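Local coordinates for pyroglutatmate porin OpdO (Pseudomonas aeruginosa, PDB 3SZV), which probably forms a passive channel in the bacterial outer membrane, as a porin of the OprD family of carboxylate channels, at residues Q220-L225 and D293-N298. Residues are numbered along the deposited sequence; the frame is centred on the assembly and turned at random.
Sequences QTFAGL and DPYLVN. With C8E ((hydroxyethyloxy)tri(ethyloxy)octane), chain I; C8E ((hydroxyethyloxy)tri(ethyloxy)octane), chain H.
An offset edge-to-face pair between Phe222 and Tyr295 joins the inner face of barrel strand 218-230 to the long loop between strands 271-281 and 311-320. The edge of Tyr295 is directed at the face of Phe222, with the ring planes at 69° and the centroids 5.5 Å apart. Two atoms of each ring make the contact: Tyr295 CD2 lies 3.7 Å from Phe222 CE1, and Tyr295 CE2 lies 3.7 Å from Phe222 CZ. Both side chains extend with CG anti to the backbone N (chi1 166° for Phe222, -159° for Tyr295), which carries the two rings toward each other between strand and loop. In this OprD-family beta-barrel the 293-298 segment is folded inward from the wall, and Tyr295, at the centre of an inverse gamma turn, presents its ring to the strand. Arg242 of the adjacent strand 236-248 makes a cation-pi contact with Tyr295 and also touches Phe222, while Pro132 from another loop packs on Phe222. Alternation along the strand turns Thr221 and Ala223 to the outer surface, where detergent molecules lie; Ala223 O is 3.6 Å from C20 of the chain H detergent. Beyond the tyrosine, Asn298 ties the loop to the wall by hydrogen bonds to Gln278, Ser312 and Gln314.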
# COMPACT_ATOMS: atom_id res chain seq x y z
N GLN A 220 6.76 16.66 3.45
CA GLN A 220 7.55 15.50 3.83
C GLN A 220 8.52 15.11 2.73
O GLN A 220 8.16 15.14 1.55
CB GLN A 220 6.62 14.33 4.15
CG GLN A 220 7.30 13.12 4.78
CD GLN A 220 6.28 12.08 5.17
OE1 GLN A 220 5.40 11.75 4.39
NE2 GLN A 220 6.37 11.56 6.40
N THR A 221 9.74 14.77 3.11
CA THR A 221 10.74 14.28 2.17
C THR A 221 11.23 12.94 2.66
O THR A 221 11.43 12.75 3.86
CB THR A 221 11.90 15.26 2.05
OG1 THR A 221 11.39 16.50 1.56
CG2 THR A 221 12.98 14.73 1.08
N PHE A 222 11.42 12.00 1.72
CA PHE A 222 11.86 10.64 2.00
C PHE A 222 13.13 10.35 1.20
O PHE A 222 13.20 10.63 0.00
CB PHE A 222 10.77 9.64 1.58
CG PHE A 222 11.23 8.19 1.50
CD1 PHE A 222 11.08 7.35 2.59
CD2 PHE A 222 11.83 7.69 0.35
CE1 PHE A 222 11.51 6.02 2.53
CE2 PHE A 222 12.25 6.37 0.28
CZ PHE A 222 12.09 5.53 1.37
N ALA A 223 14.12 9.78 1.87
CA ALA A 223 15.29 9.24 1.19
C ALA A 223 15.39 7.77 1.54
O ALA A 223 15.15 7.38 2.68
CB ALA A 223 16.56 9.98 1.61
N GLY A 224 15.76 6.95 0.56
CA GLY A 224 15.88 5.52 0.79
C GLY A 224 17.04 4.93 0.03
O GLY A 224 17.46 5.44 -1.00
N LEU A 225 17.60 3.85 0.58
CA LEU A 225 18.67 3.13 -0.10
C LEU A 225 18.35 1.67 0.08
O LEU A 225 18.14 1.22 1.21
CB LEU A 225 20.01 3.46 0.57
CG LEU A 225 21.29 3.12 -0.20
CD1 LEU A 225 21.31 3.81 -1.57
CD2 LEU A 225 22.53 3.51 0.61
N ASP A 293 -1.61 3.87 3.45
CA ASP A 293 -0.57 3.07 4.10
C ASP A 293 0.72 3.86 4.27
O ASP A 293 1.24 4.43 3.29
CB ASP A 293 -0.25 1.82 3.27
CG ASP A 293 -1.33 0.77 3.31
OD1 ASP A 293 -2.32 0.93 4.05
OD2 ASP A 293 -1.16 -0.26 2.62
N PRO A 294 1.27 3.89 5.48
CA PRO A 294 2.55 4.59 5.68
C PRO A 294 3.71 3.72 5.24
O PRO A 294 3.65 2.49 5.41
CB PRO A 294 2.57 4.81 7.21
CG PRO A 294 1.85 3.58 7.76
CD PRO A 294 0.75 3.30 6.73
N TYR A 295 4.78 4.33 4.74
CA TYR A 295 5.91 3.57 4.23
C TYR A 295 6.93 3.31 5.35
O TYR A 295 8.11 3.68 5.25
CB TYR A 295 6.55 4.30 3.05
CG TYR A 295 7.38 3.42 2.14
CD1 TYR A 295 6.82 2.32 1.51
CD2 TYR A 295 8.71 3.73 1.87
CE1 TYR A 295 7.59 1.53 0.65
CE2 TYR A 295 9.47 2.95 1.02
CZ TYR A 295 8.91 1.85 0.42
OH TYR A 295 9.68 1.07 -0.43
N LEU A 296 6.45 2.64 6.39
CA LEU A 296 7.25 2.35 7.58
C LEU A 296 7.60 0.88 7.62
O LEU A 296 6.74 0.04 7.37
CB LEU A 296 6.47 2.72 8.85
CG LEU A 296 6.23 4.23 9.03
CD1 LEU A 296 5.24 4.45 10.17
CD2 LEU A 296 7.55 4.98 9.30
N VAL A 297 8.85 0.57 7.91
CA VAL A 297 9.27 -0.83 7.90
C VAL A 297 8.51 -1.68 8.92
O VAL A 297 8.33 -2.88 8.70
CB VAL A 297 10.81 -1.02 8.08
CG1 VAL A 297 11.60 -0.30 6.97
CG2 VAL A 297 11.28 -0.61 9.49
N ASN A 298 8.09 -1.08 10.04
CA ASN A 298 7.38 -1.83 11.06
C ASN A 298 5.86 -1.62 11.07
O ASN A 298 5.19 -1.92 12.05
CB ASN A 298 7.99 -1.56 12.45
CG ASN A 298 9.38 -2.19 12.62
OD1 ASN A 298 9.82 -3.01 11.80
ND2 ASN A 298 10.07 -1.81 13.69
C4 C8E I . 9.79 18.32 3.12
C5 C8E I . 9.56 19.14 1.86
C6 C8E I . 8.46 18.51 1.02
C7 C8E I . 7.58 19.54 0.35
C8 C8E I . 8.24 20.21 -0.85
O9 C8E I . 7.26 20.47 -1.84
C10 C8E I . 6.71 19.30 -2.39
C11 C8E I . 6.92 19.42 -3.90
O12 C8E I . 6.52 18.29 -4.63
C13 C8E I . 6.30 18.67 -5.97
C14 C8E I . 5.20 17.84 -6.62
O15 C8E I . 5.24 18.06 -8.01
C16 C8E I . 3.98 17.95 -8.64
C17 C8E I . 3.92 16.64 -9.43
O18 C8E I . 2.75 16.56 -10.21
C19 C8E I . 3.01 16.18 -11.55
C20 C8E I . 2.15 14.98 -11.92
O21 C8E I . 1.19 15.36 -12.89
O12 C8E H . 19.71 7.84 12.01
C13 C8E H . 19.58 8.45 10.75
C14 C8E H . 20.12 7.55 9.65
O15 C8E H . 19.50 7.91 8.43
C16 C8E H . 19.42 6.87 7.48
C17 C8E H . 20.07 7.31 6.18
O18 C8E H . 19.83 6.36 5.16
C19 C8E H . 18.56 6.51 4.56
C20 C8E H . 18.72 6.89 3.09
O21 C8E H . 20.04 7.32 2.85